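Local coordinates for hypothetical sugar binding protein (PDB 3SEE) that is of unknown function but probably binds carbohydrate, being built as a galactose-binding domain-like beta-sandwich, at residues Q170-I175 against P182-S187; Y112-N117 against T128-R133; Q141-G146 against S177-P182; P108-I113 against G146-F151. All blocks are in the same frame, centred on the assembly; numbering follows the deposited sequence.

In the fold
Contacts 1, 2 and 4 build one flank of a two-sheet sandwich, and contact 3 closes a corner of it at the surface. Contact 4 adds an edge strand to the six-stranded sheet, whereas contact 1 adds one to the eight-stranded sheet; their centres are about 15 Å apart. Contact 2 links the two sheets by bridging 112-117 to 128-133. It shares Tyr112, Ile113 and a water with contact 4, and its Phe130 is backbone-bonded to Val172 of contact 1, whose centre is about 10 Å away. Arg133 reaches Gln141 and Ser145 of contact 3. The sodium ion, at Thr47 and Thr48, lies by strand 48-53, the other edge strand of the eight-stranded sheet.

Contact 1. Residues Q170-I175 against P182-S187; sequences QVVNAI and PALEVS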
loop_
_atom_site.group_PDB
_atom_site.type_symbol
_atom_site.label_atom_id
_atom_site.label_comp_id
_atom_site.label_asym_id
_atom_site.label_seq_id
_atom_site.Cartn_x
_atom_site.Cartn_y
_atom_site.Cartn_z
ATOM N N GLN A 170 -12.135 4.840 10.601
ATOM C CA GLN A 170 -12.302 3.460 11.011
ATOM C C GLN A 170 -11.019 2.692 10.780
ATOM O O GLN A 170 -10.307 2.909 9.807
ATOM C CB GLN A 170 -13.457 2.781 10.267
ATOM C CG GLN A 170 -14.790 3.481 10.452
ATOM C CD GLN A 170 -15.899 2.772 9.754
ATOM O OE1 GLN A 170 -16.357 3.213 8.667
ATOM N NE2 GLN A 170 -16.343 1.702 10.341
ATOM N N VAL A 171 -10.729 1.799 11.714
ATOM C CA VAL A 171 -9.575 0.932 11.618
ATOM C C VAL A 171 -10.011 -0.522 11.688
ATOM O O VAL A 171 -11.058 -0.854 12.260
ATOM C CB VAL A 171 -8.492 1.246 12.679
ATOM C CG1 VAL A 171 -7.797 2.574 12.392
ATOM C CG2 VAL A 171 -9.094 1.231 14.106
ATOM N N VAL A 172 -9.181 -1.380 11.116
ATOM C CA VAL A 172 -9.330 -2.812 11.213
ATOM C C VAL A 172 -8.033 -3.400 11.810
ATOM O O VAL A 172 -6.936 -2.901 11.557
ATOM C CB VAL A 172 -9.784 -3.383 9.837
ATOM C CG1 VAL A 172 -8.797 -3.090 8.714
ATOM C CG2 VAL A 172 -10.135 -4.851 9.909
ATOM N N ASN A 173 -8.172 -4.434 12.631
ATOM C CA ASN A 173 -7.083 -4.990 13.403
ATOM C C ASN A 173 -6.392 -6.168 12.725
ATOM O O ASN A 173 -5.625 -6.886 13.356
ATOM C CB ASN A 173 -7.571 -5.386 14.809
ATOM C CG ASN A 173 -8.432 -6.617 14.772
ATOM O OD1 ASN A 173 -8.858 -7.038 13.694
ATOM N ND2 ASN A 173 -8.712 -7.208 15.924
ATOM N N ALA A 174 -6.601 -6.332 11.417
ATOM C CA ALA A 174 -5.960 -7.412 10.666
ATOM C C ALA A 174 -6.135 -7.149 9.194
ATOM O O ALA A 174 -7.042 -6.429 8.784
ATOM C CB ALA A 174 -6.543 -8.784 11.046
ATOM N N ILE A 175 -5.264 -7.761 8.399
ATOM C CA ILE A 175 -5.366 -7.721 6.957
ATOM C C ILE A 175 -6.155 -8.903 6.396
ATOM O O ILE A 175 -6.558 -8.912 5.235
ATOM C CB ILE A 175 -3.949 -7.646 6.327
ATOM C CG1 ILE A 175 -3.962 -7.069 4.912
ATOM C CG2 ILE A 175 -3.265 -9.007 6.372
ATOM C CD1 ILE A 175 -2.575 -6.672 4.389
ATOM N N PRO A 182 -11.780 -15.098 13.323
ATOM C CA PRO A 182 -12.826 -14.731 14.288
ATOM C C PRO A 182 -12.478 -13.600 15.227
ATOM O O PRO A 182 -13.341 -13.089 15.929
ATOM C CB PRO A 182 -13.053 -16.022 15.079
ATOM C CG PRO A 182 -12.661 -17.116 14.140
ATOM C CD PRO A 182 -11.490 -16.543 13.348
ATOM N N ALA A 183 -11.208 -13.201 15.248
ATOM C CA ALA A 183 -10.737 -12.073 16.058
ATOM C C ALA A 183 -10.737 -10.740 15.309
ATOM O O ALA A 183 -10.400 -9.712 15.889
ATOM C CB ALA A 183 -9.318 -12.360 16.598
ATOM N N LEU A 184 -11.132 -10.726 14.041
ATOM C CA LEU A 184 -11.121 -9.489 13.260
ATOM C C LEU A 184 -12.133 -8.509 13.859
ATOM O O LEU A 184 -13.287 -8.876 14.134
ATOM C CB LEU A 184 -11.444 -9.764 11.782
ATOM C CG LEU A 184 -11.403 -8.553 10.840
ATOM C CD1 LEU A 184 -10.983 -9.002 9.431
ATOM C CD2 LEU A 184 -12.724 -7.790 10.780
ATOM N N GLU A 185 -11.712 -7.257 14.023
ATOM C CA GLU A 185 -12.529 -6.176 14.538
ATOM C C GLU A 185 -12.339 -4.915 13.729
ATOM O O GLU A 185 -11.211 -4.513 13.467
ATOM C CB GLU A 185 -12.147 -5.853 15.985
ATOM C CG GLU A 185 -12.350 -6.962 16.991
ATOM C CD GLU A 185 -12.053 -6.563 18.425
ATOM O OE1 GLU A 185 -11.843 -5.367 18.709
ATOM O OE2 GLU A 185 -12.054 -7.470 19.300
ATOM N N VAL A 186 -13.459 -4.295 13.376
ATOM C CA VAL A 186 -13.520 -2.955 12.835
ATOM C C VAL A 186 -13.947 -2.058 13.978
ATOM O O VAL A 186 -14.900 -2.391 14.703
ATOM C CB VAL A 186 -14.524 -2.871 11.684
ATOM C CG1 VAL A 186 -14.674 -1.437 11.210
ATOM C CG2 VAL A 186 -14.103 -3.787 10.510
ATOM N N SER A 187 -13.284 -0.935 14.152
ATOM C CA SER A 187 -13.628 0.012 15.201
ATOM C C SER A 187 -13.455 1.448 14.736
ATOM O O SER A 187 -12.719 1.746 13.784
ATOM C CB SER A 187 -12.808 -0.290 16.451
ATOM O OG SER A 187 -11.427 -0.141 16.178
#
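Val171 and Ser187 form an antiparallel hydrogen-bonded pair, with Val171 N to Ser187 O and Ser187 N to Val171 O both 2.9 Å. Val172 and Val186 make the adjacent non-hydrogen-bonded pair, and a more bent bond of 3.2 Å from Asn173 N to Glu185 O continues the run past the strand end.

Beyond this point the side-chain amide of Asn173 stands in for backbone. With CG set between its own N and carbonyl carbon (chi1 73°), the amide lies across 183-185: OD1 accepts from Glu185 N at 2.9 Å, the donor sitting well above the carbonyl plane, while ND2 gives a nearly straight bond of 3.0 Å to Ala183 O within the amide plane. A leucine here would probably leave both Glu185 N and Ala183 O without these mates and let the loop shift.

Side-chain contacts differ by face. Val171 CG2 meets Ser187 OG at 3.4 Å on one; on the other Val172 lies near Leu184 and Val186, though Val172 and Leu184 each have two modelled positions.

Strand 170-172 also bonds to 130-133, and the whole is a long-looped beta hairpin whose second strand forms an edge of the eight-stranded sheet of the sandwich.

Contact 2. Residues Y112-N117 against T128-R133; sequences YIKQTN and TTFFMR
The aliphatic chain of Lys114 lies over one face of the Phe130 ring, its CG 4.2 Å from the ring centroid and its CD 3.6 Å from Phe130 CE2. Tyr112 meets the same ring differently: the edge of Phe130 points to the face of Tyr112 in an offset edge-to-face pair, planes at 85° and centroids 5.6 Å apart. Neighbouring residues make a separate contact, Ile113 CG2 touching the rim of the Phe131 ring at CD2 (3.6 Å).

Two backbone bonds frame these side chains. Phe131 N donates to Ile113 O at 3.1 Å and Gln115 N to Thr129 O at 3.0 Å, the latter almost straight, flanking the single bridge between Lys114 and Phe130. A water that accepts from Ile113 N and lies 2.8 Å from Phe131 O prolongs the link where the strands diverge.

Farther out, Glu118 ties the ends together, its OE2 in a salt bridge with Lys114 NZ and its OE1 bonded to Thr129 OG1. The lysine chain runs extended until a final bend (chi4 -66°) brings NZ to that carboxylate. With an alanine in place of Lys114, the Phe130 face would probably lose its cover and Glu118 its positive mate. Tyr112 OH is anchored on Trp76 O.

The contact thus joins the two sheets mainly through hydrocarbon and ring surface; for the ammonium, Glu118 probably matters more than the ring, at most a weak attraction.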
loop_
_atom_site.group_PDB
_atom_site.type_symbol
_atom_site.label_atom_id
_atom_site.label_comp_id
_atom_site.label_asym_id
_atom_site.label_seq_id
_atom_site.Cartn_x
_atom_site.Cartn_y
_atom_site.Cartn_z
ATOM N N TYR A 112 -2.476 -0.732 0.941
ATOM C CA TYR A 112 -3.000 -0.654 2.296
ATOM C C TYR A 112 -2.338 0.552 2.973
ATOM O O TYR A 112 -1.342 1.090 2.476
ATOM C CB TYR A 112 -2.824 -1.960 3.094
ATOM C CG TYR A 112 -1.406 -2.431 3.331
ATOM C CD1 TYR A 112 -0.613 -1.851 4.310
ATOM C CD2 TYR A 112 -0.851 -3.436 2.559
ATOM C CE1 TYR A 112 0.680 -2.277 4.534
ATOM C CE2 TYR A 112 0.452 -3.863 2.769
ATOM C CZ TYR A 112 1.211 -3.282 3.769
ATOM O OH TYR A 112 2.514 -3.679 4.009
ATOM N N ILE A 113 -2.891 0.960 4.120
ATOM C CA ILE A 113 -2.363 2.097 4.873
ATOM C C ILE A 113 -2.331 1.660 6.334
ATOM O O ILE A 113 -3.369 1.391 6.942
ATOM C CB ILE A 113 -3.210 3.375 4.682
ATOM C CG1 ILE A 113 -3.486 3.662 3.196
ATOM C CG2 ILE A 113 -2.482 4.573 5.341
ATOM C CD1 ILE A 113 -4.335 4.932 2.938
ATOM N N LYS A 114 -1.120 1.550 6.882
ATOM C CA LYS A 114 -0.866 0.871 8.148
ATOM C C LYS A 114 -0.168 1.785 9.146
ATOM O O LYS A 114 0.648 2.626 8.798
ATOM C CB LYS A 114 -0.018 -0.401 7.920
ATOM C CG LYS A 114 0.070 -1.317 9.123
ATOM C CD LYS A 114 0.814 -2.597 8.785
ATOM C CE LYS A 114 0.826 -3.597 9.925
ATOM N NZ LYS A 114 1.608 -3.112 11.104
ATOM N N GLN A 115 -0.448 1.544 10.419
ATOM C CA GLN A 115 0.264 2.172 11.517
ATOM C C GLN A 115 1.757 1.823 11.488
ATOM O O GLN A 115 2.128 0.663 11.355
ATOM C CB GLN A 115 -0.361 1.708 12.816
ATOM C CG GLN A 115 0.274 2.311 14.072
ATOM C CD GLN A 115 -0.562 2.092 15.319
ATOM O OE1 GLN A 115 -1.784 1.949 15.218
ATOM N NE2 GLN A 115 0.070 2.118 16.498
ATOM N N THR A 116 2.620 2.833 11.659
ATOM C CA THR A 116 4.058 2.598 11.581
ATOM C C THR A 116 4.607 1.831 12.783
ATOM O O THR A 116 5.308 0.821 12.603
ATOM C CB THR A 116 4.816 3.908 11.412
ATOM O OG1 THR A 116 4.248 4.618 10.307
ATOM C CG2 THR A 116 6.304 3.680 11.182
ATOM N N ASN A 117 4.296 2.339 13.978
ATOM C CA ASN A 117 4.867 1.811 15.212
ATOM C C ASN A 117 3.763 1.210 16.069
ATOM O O ASN A 117 2.999 1.930 16.696
ATOM C CB ASN A 117 5.640 2.908 15.956
ATOM C CG ASN A 117 6.974 3.203 15.309
ATOM O OD1 ASN A 117 7.652 2.272 14.879
ATOM N ND2 ASN A 117 7.369 4.475 15.243
ATOM N N THR A 128 -1.550 -5.285 14.263
ATOM C CA THR A 128 -1.543 -4.867 12.857
ATOM C C THR A 128 -2.783 -3.999 12.655
ATOM O O THR A 128 -3.899 -4.507 12.577
ATOM C CB THR A 128 -1.550 -6.067 11.897
ATOM O OG1 THR A 128 -2.720 -6.862 12.139
ATOM C CG2 THR A 128 -0.316 -6.955 12.056
ATOM N N THR A 129 -2.568 -2.689 12.602
ATOM C CA THR A 129 -3.639 -1.698 12.589
ATOM C C THR A 129 -3.668 -0.967 11.260
ATOM O O THR A 129 -2.656 -0.399 10.859
ATOM C CB THR A 129 -3.416 -0.660 13.713
ATOM O OG1 THR A 129 -3.120 -1.337 14.948
ATOM C CG2 THR A 129 -4.606 0.236 13.888
ATOM N N PHE A 130 -4.801 -0.997 10.577
ATOM C CA PHE A 130 -4.927 -0.450 9.225
ATOM C C PHE A 130 -6.143 0.472 9.153
ATOM O O PHE A 130 -7.163 0.157 9.756
ATOM C CB PHE A 130 -5.159 -1.556 8.197
ATOM C CG PHE A 130 -4.136 -2.652 8.170
ATOM C CD1 PHE A 130 -4.215 -3.743 9.028
ATOM C CD2 PHE A 130 -3.118 -2.637 7.234
ATOM C CE1 PHE A 130 -3.310 -4.792 8.933
ATOM C CE2 PHE A 130 -2.219 -3.680 7.143
ATOM C CZ PHE A 130 -2.310 -4.730 7.996
ATOM N N PHE A 131 -6.097 1.506 8.321
ATOM C CA PHE A 131 -7.339 2.194 7.983
ATOM C C PHE A 131 -8.235 1.305 7.110
ATOM O O PHE A 131 -7.749 0.528 6.282
ATOM C CB PHE A 131 -7.058 3.492 7.266
ATOM C CG PHE A 131 -6.368 4.512 8.119
ATOM C CD1 PHE A 131 -6.947 4.955 9.290
ATOM C CD2 PHE A 131 -5.128 5.032 7.768
ATOM C CE1 PHE A 131 -6.306 5.909 10.076
ATOM C CE2 PHE A 131 -4.482 5.967 8.552
ATOM C CZ PHE A 131 -5.077 6.414 9.701
HETATM N N MSE A 132 -9.536 1.397 7.323
HETATM C CA MSE A 132 -10.488 0.570 6.608
HETATM C C MSE A 132 -10.763 1.110 5.216
HETATM O O MSE A 132 -11.083 2.280 5.037
HETATM C CB MSE A 132 -11.791 0.525 7.393
HETATM C CG MSE A 132 -12.759 -0.548 6.865
HETATM SE SE MSE A 132 -14.526 -0.413 7.669
HETATM C CE MSE A 132 -15.315 0.832 6.404
ATOM N N ARG A 133 -10.720 0.228 4.228
ATOM C CA ARG A 133 -11.156 0.665 2.926
ATOM C C ARG A 133 -12.682 0.945 3.011
ATOM O O ARG A 133 -13.463 0.236 3.647
ATOM C CB ARG A 133 -10.705 -0.280 1.803
ATOM C CG ARG A 133 -11.368 -1.628 1.798
ATOM C CD ARG A 133 -10.788 -2.566 0.721
ATOM N NE ARG A 133 -11.391 -3.854 0.928
ATOM C CZ ARG A 133 -12.601 -4.199 0.505
ATOM N NH1 ARG A 133 -13.348 -3.362 -0.188
ATOM N NH2 ARG A 133 -13.050 -5.408 0.792
HETATM O O HOH W 1 -5.381 -0.288 4.941
#

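Contact 3. Residues Q141-G146 against S177-P182; sequences QPNASG and SKKSNP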
loop_
_atom_site.group_PDB
_atom_site.type_symbol
_atom_site.label_atom_id
_atom_site.label_comp_id
_atom_site.label_asym_id
_atom_site.label_seq_id
_atom_site.Cartn_x
_atom_site.Cartn_y
_atom_site.Cartn_z
ATOM N N GLN A 141 -18.788 -9.351 2.332
ATOM C CA GLN A 141 -17.478 -9.699 1.767
ATOM C C GLN A 141 -16.692 -10.552 2.747
ATOM O O GLN A 141 -15.624 -10.172 3.229
ATOM C CB GLN A 141 -16.655 -8.455 1.435
ATOM C CG GLN A 141 -17.309 -7.519 0.472
ATOM C CD GLN A 141 -16.442 -6.319 0.183
ATOM O OE1 GLN A 141 -15.846 -5.728 1.088
ATOM N NE2 GLN A 141 -16.368 -5.937 -1.082
ATOM N N PRO A 142 -17.217 -11.734 3.083
ATOM C CA PRO A 142 -16.584 -12.546 4.116
ATOM C C PRO A 142 -15.162 -12.983 3.811
ATOM O O PRO A 142 -14.408 -13.264 4.734
ATOM C CB PRO A 142 -17.527 -13.745 4.235
ATOM C CG PRO A 142 -18.201 -13.796 2.872
ATOM C CD PRO A 142 -18.400 -12.383 2.496
ATOM N N ASN A 143 -14.796 -13.049 2.526
ATOM C CA ASN A 143 -13.482 -13.496 2.129
ATOM C C ASN A 143 -12.498 -12.406 1.731
ATOM O O ASN A 143 -11.358 -12.706 1.373
ATOM C CB ASN A 143 -13.631 -14.513 0.997
ATOM C CG ASN A 143 -14.361 -15.749 1.454
ATOM O OD1 ASN A 143 -13.993 -16.351 2.457
ATOM N ND2 ASN A 143 -15.389 -16.146 0.716
ATOM N N ALA A 144 -12.914 -11.157 1.859
ATOM C CA ALA A 144 -12.080 -10.030 1.456
ATOM C C ALA A 144 -11.335 -9.411 2.639
ATOM O O ALA A 144 -11.792 -9.434 3.772
ATOM C CB ALA A 144 -12.943 -8.947 0.805
ATOM N N SER A 145 -10.174 -8.828 2.372
ATOM C CA SER A 145 -9.537 -7.955 3.354
ATOM C C SER A 145 -10.339 -6.671 3.557
ATOM O O SER A 145 -10.846 -6.094 2.590
ATOM C CB SER A 145 -8.140 -7.583 2.849
ATOM O OG SER A 145 -7.430 -6.816 3.810
ATOM N N GLY A 146 -10.384 -6.199 4.792
ATOM C CA GLY A 146 -10.918 -4.892 5.086
ATOM C C GLY A 146 -9.884 -3.775 4.986
ATOM O O GLY A 146 -10.243 -2.602 5.056
ATOM N N SER A 177 -9.189 -11.875 6.002
ATOM C CA SER A 177 -10.637 -11.880 5.873
ATOM C C SER A 177 -11.343 -12.190 7.170
ATOM O O SER A 177 -10.789 -12.828 8.062
ATOM C CB SER A 177 -11.079 -12.929 4.850
ATOM O OG SER A 177 -10.894 -14.216 5.390
ATOM N N LYS A 178 -12.599 -11.776 7.242
ATOM C CA LYS A 178 -13.430 -12.093 8.407
ATOM C C LYS A 178 -13.605 -13.606 8.528
ATOM O O LYS A 178 -13.461 -14.160 9.619
ATOM C CB LYS A 178 -14.770 -11.360 8.322
ATOM C CG LYS A 178 -15.728 -11.689 9.464
ATOM C CD LYS A 178 -15.138 -11.366 10.834
ATOM C CE LYS A 178 -16.185 -11.423 11.957
ATOM N NZ LYS A 178 -16.878 -12.711 12.045
ATOM N N LYS A 179 -13.923 -14.308 7.440
ATOM C CA LYS A 179 -14.162 -15.759 7.525
ATOM C C LYS A 179 -12.964 -16.461 8.123
ATOM O O LYS A 179 -13.115 -17.389 8.924
ATOM C CB LYS A 179 -14.465 -16.350 6.141
ATOM C CG LYS A 179 -14.615 -17.891 6.119
ATOM C CD LYS A 179 -15.745 -18.359 7.056
ATOM C CE LYS A 179 -16.077 -19.837 6.888
ATOM N NZ LYS A 179 -17.127 -20.284 7.865
ATOM N N SER A 180 -11.765 -16.015 7.757
ATOM C CA SER A 180 -10.552 -16.678 8.218
ATOM C C SER A 180 -10.166 -16.316 9.653
ATOM O O SER A 180 -9.298 -16.971 10.216
ATOM C CB SER A 180 -9.376 -16.310 7.321
ATOM O OG SER A 180 -8.911 -15.002 7.617
ATOM N N ASN A 181 -10.796 -15.296 10.236
ATOM C CA ASN A 181 -10.286 -14.649 11.441
ATOM C C ASN A 181 -11.391 -14.214 12.382
ATOM O O ASN A 181 -11.861 -13.092 12.324
ATOM C CB ASN A 181 -9.393 -13.467 11.072
ATOM C CG ASN A 181 -8.760 -12.813 12.266
ATOM O OD1 ASN A 181 -8.888 -13.288 13.406
ATOM N ND2 ASN A 181 -8.060 -11.716 12.018
ATOM N N PRO A 182 -11.780 -15.098 13.323
ATOM C CA PRO A 182 -12.826 -14.731 14.288
ATOM C C PRO A 182 -12.478 -13.600 15.227
ATOM O O PRO A 182 -13.341 -13.089 15.929
ATOM C CB PRO A 182 -13.053 -16.022 15.079
ATOM C CG PRO A 182 -12.661 -17.116 14.140
ATOM C CD PRO A 182 -11.490 -16.543 13.348
HETATM O O HOH W 2 -13.843 -9.980 5.313
HETATM O O HOH W 3 -11.538 -16.216 3.672
#
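Pro142 and Lys179 join two type I beta turns, Gln141-Ala144 and Lys178-Asn181, which meet at the surface of the sandwich. The first belongs to the connection between strands 130-133 and 149-152, the second to that between 170-172 and 186-188.

The close-fitting part centres on Pro142 O. It accepts from Lys179 N at 2.9 Å, in the carbonyl plane and nearly straight, while Ser177 CB presses against the same oxygen at 3.3 Å and reaches Asn143 C as well. Ser177 CA adds a CA-H...O contact to Ala144 O. Ser177, just ahead of its turn, is held by Ser180: with OG set between its backbone N and carbonyl carbon (chi1 72°), that oxygen accepts from Ser180 N in an ST motif, and Ser180 OG donates back to Ser177 O. Ser145 OG bonds to Ile175 O, two residues before Ser177. On this inner side a water accepts from Lys178 N and lies 2.7 Å from Gln141 O and 2.6 Å from Ala144 O, stitching the two turns together beside the direct bond.

The outer side is looser. Asn143 and Lys179 run alongside each other, pointing the same way, with Asn143 OD1 no closer than 3.7 Å to Lys179 CB. At this solvent-facing end, a second water lies 2.7 Å from Asn143 OD1, to which it donates, and 2.7 Å from Ser177 OG.

Contact 4. Residues P108-I113 against G146-F151; sequences PVSVYI and GAQYNF
Ser110 OG donates to Asn150 OD1 at 2.7 Å, and Gln148 NE2 gives the same oxygen a nearly straight bond of 2.9 Å. Both donors lie in the carbonyl plane, one on each lone pair, so the Asn150 carbonyl is fixed from two sides. Gln148, with CG opposite its backbone N (chi1 -178°) and the chain extended beyond, runs over Ser110 to get there; its NE2 also bonds to Gln206 OE1.

Four backbone bonds hold the strands in antiparallel register. Val109 and Phe151 exchange one pair, with Phe151 N to Val109 O at 2.8 Å; Val111 and Tyr149 exchange the other, both 2.9 Å from N to O. Beyond Val111 the chains part, and the water that Ile113 N holds reaches Ala147 O.

Tyr112 CB packs on Ala147 O at 3.8 Å, and its CD2 lies 3.9 Å from Gln148 OE1, ring and amide planes 25° apart. On the face away from Ser110 and Asn150, Val109, Val111 and Tyr149 meet Val162, Val164 and Tyr166 of strand 160-167 and, for the valines, Phe98 of strand 93-102. Strand 149-152 is an edge strand of the six-stranded sheet, which packs against the eight-stranded one as in a galactose-binding-like beta-sandwich.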
loop_
_atom_site.group_PDB
_atom_site.type_symbol
_atom_site.label_atom_id
_atom_site.label_comp_id
_atom_site.label_asym_id
_atom_site.label_seq_id
_atom_site.Cartn_x
_atom_site.Cartn_y
_atom_site.Cartn_z
ATOM N N PRO A 108 -2.855 -7.878 -10.749
ATOM C CA PRO A 108 -3.346 -6.944 -9.730
ATOM C C PRO A 108 -2.301 -5.994 -9.183
ATOM O O PRO A 108 -1.125 -6.322 -9.089
ATOM C CB PRO A 108 -3.826 -7.872 -8.625
ATOM C CG PRO A 108 -3.026 -9.094 -8.791
ATOM C CD PRO A 108 -2.663 -9.239 -10.236
ATOM N N VAL A 109 -2.776 -4.826 -8.782
ATOM C CA VAL A 109 -2.012 -3.896 -7.972
ATOM C C VAL A 109 -2.839 -3.595 -6.730
ATOM O O VAL A 109 -4.064 -3.646 -6.763
ATOM C CB VAL A 109 -1.672 -2.631 -8.772
ATOM C CG1 VAL A 109 -2.910 -1.848 -9.173
ATOM C CG2 VAL A 109 -0.638 -1.783 -8.049
ATOM N N SER A 110 -2.154 -3.284 -5.640
ATOM C CA SER A 110 -2.752 -3.296 -4.327
ATOM C C SER A 110 -2.243 -2.175 -3.453
ATOM O O SER A 110 -1.165 -1.633 -3.676
ATOM C CB SER A 110 -2.468 -4.631 -3.658
ATOM O OG SER A 110 -2.815 -5.724 -4.516
ATOM N N VAL A 111 -3.019 -1.888 -2.422
ATOM C CA VAL A 111 -2.786 -0.790 -1.490
ATOM C C VAL A 111 -3.176 -1.214 -0.078
ATOM O O VAL A 111 -4.198 -1.891 0.088
ATOM C CB VAL A 111 -3.763 0.366 -1.822
ATOM C CG1 VAL A 111 -3.660 1.499 -0.794
ATOM C CG2 VAL A 111 -3.524 0.852 -3.230
ATOM N N TYR A 112 -2.476 -0.732 0.941
ATOM C CA TYR A 112 -3.000 -0.654 2.296
ATOM C C TYR A 112 -2.338 0.552 2.973
ATOM O O TYR A 112 -1.342 1.090 2.476
ATOM C CB TYR A 112 -2.824 -1.960 3.094
ATOM C CG TYR A 112 -1.406 -2.431 3.331
ATOM C CD1 TYR A 112 -0.613 -1.851 4.310
ATOM C CD2 TYR A 112 -0.851 -3.436 2.559
ATOM C CE1 TYR A 112 0.680 -2.277 4.534
ATOM C CE2 TYR A 112 0.452 -3.863 2.769
ATOM C CZ TYR A 112 1.211 -3.282 3.769
ATOM O OH TYR A 112 2.514 -3.679 4.009
ATOM N N ILE A 113 -2.891 0.960 4.120
ATOM C CA ILE A 113 -2.363 2.097 4.873
ATOM C C ILE A 113 -2.331 1.660 6.334
ATOM O O ILE A 113 -3.369 1.391 6.942
ATOM C CB ILE A 113 -3.210 3.375 4.682
ATOM C CG1 ILE A 113 -3.486 3.662 3.196
ATOM C CG2 ILE A 113 -2.482 4.573 5.341
ATOM C CD1 ILE A 113 -4.335 4.932 2.938
ATOM N N GLY A 146 -10.384 -6.199 4.792
ATOM C CA GLY A 146 -10.918 -4.892 5.086
ATOM C C GLY A 146 -9.884 -3.775 4.986
ATOM O O GLY A 146 -10.243 -2.602 5.056
ATOM N N ALA A 147 -8.616 -4.156 4.882
ATOM C CA ALA A 147 -7.476 -3.243 4.862
ATOM C C ALA A 147 -6.872 -3.064 3.481
ATOM O O ALA A 147 -6.622 -1.953 3.034
ATOM C CB ALA A 147 -6.379 -3.742 5.838
ATOM N N GLN A 148 -6.627 -4.191 2.822
ATOM C CA GLN A 148 -5.971 -4.165 1.528
ATOM C C GLN A 148 -7.007 -4.111 0.410
ATOM O O GLN A 148 -8.009 -4.829 0.428
ATOM C CB GLN A 148 -5.121 -5.415 1.339
ATOM C CG GLN A 148 -4.347 -5.447 0.026
ATOM C CD GLN A 148 -3.235 -6.463 -0.010
ATOM O OE1 GLN A 148 -2.509 -6.638 0.981
ATOM N NE2 GLN A 148 -3.071 -7.141 -1.143
ATOM N N TYR A 149 -6.747 -3.197 -0.522
ATOM C CA TYR A 149 -7.504 -3.042 -1.749
ATOM C C TYR A 149 -6.686 -3.612 -2.893
ATOM O O TYR A 149 -5.499 -3.329 -2.993
ATOM C CB TYR A 149 -7.741 -1.544 -2.013
ATOM C CG TYR A 149 -8.323 -1.220 -3.349
ATOM C CD1 TYR A 149 -9.673 -1.466 -3.621
ATOM C CD2 TYR A 149 -7.553 -0.692 -4.373
ATOM C CE1 TYR A 149 -10.235 -1.181 -4.855
ATOM C CE2 TYR A 149 -8.103 -0.396 -5.616
ATOM C CZ TYR A 149 -9.431 -0.645 -5.851
ATOM O OH TYR A 149 -9.956 -0.348 -7.095
ATOM N N ASN A 150 -7.331 -4.393 -3.739
ATOM C CA ASN A 150 -6.711 -4.969 -4.934
ATOM C C ASN A 150 -7.480 -4.540 -6.158
ATOM O O ASN A 150 -8.709 -4.532 -6.122
ATOM C CB ASN A 150 -6.727 -6.505 -4.862
ATOM C CG ASN A 150 -6.107 -7.025 -3.594
ATOM O OD1 ASN A 150 -4.943 -6.754 -3.302
ATOM N ND2 ASN A 150 -6.860 -7.791 -2.828
ATOM N N PHE A 151 -6.774 -4.234 -7.239
ATOM C CA PHE A 151 -7.411 -3.866 -8.498
ATOM C C PHE A 151 -6.713 -4.567 -9.647
ATOM O O PHE A 151 -5.506 -4.430 -9.812
ATOM C CB PHE A 151 -7.337 -2.352 -8.687
ATOM C CG PHE A 151 -8.073 -1.864 -9.909
ATOM C CD1 PHE A 151 -9.446 -2.031 -10.036
ATOM C CD2 PHE A 151 -7.387 -1.291 -10.953
ATOM C CE1 PHE A 151 -10.111 -1.613 -11.164
ATOM C CE2 PHE A 151 -8.075 -0.829 -12.079
ATOM C CZ PHE A 151 -9.428 -1.011 -12.182
HETATM O O HOH W 1 -5.381 -0.288 4.941
#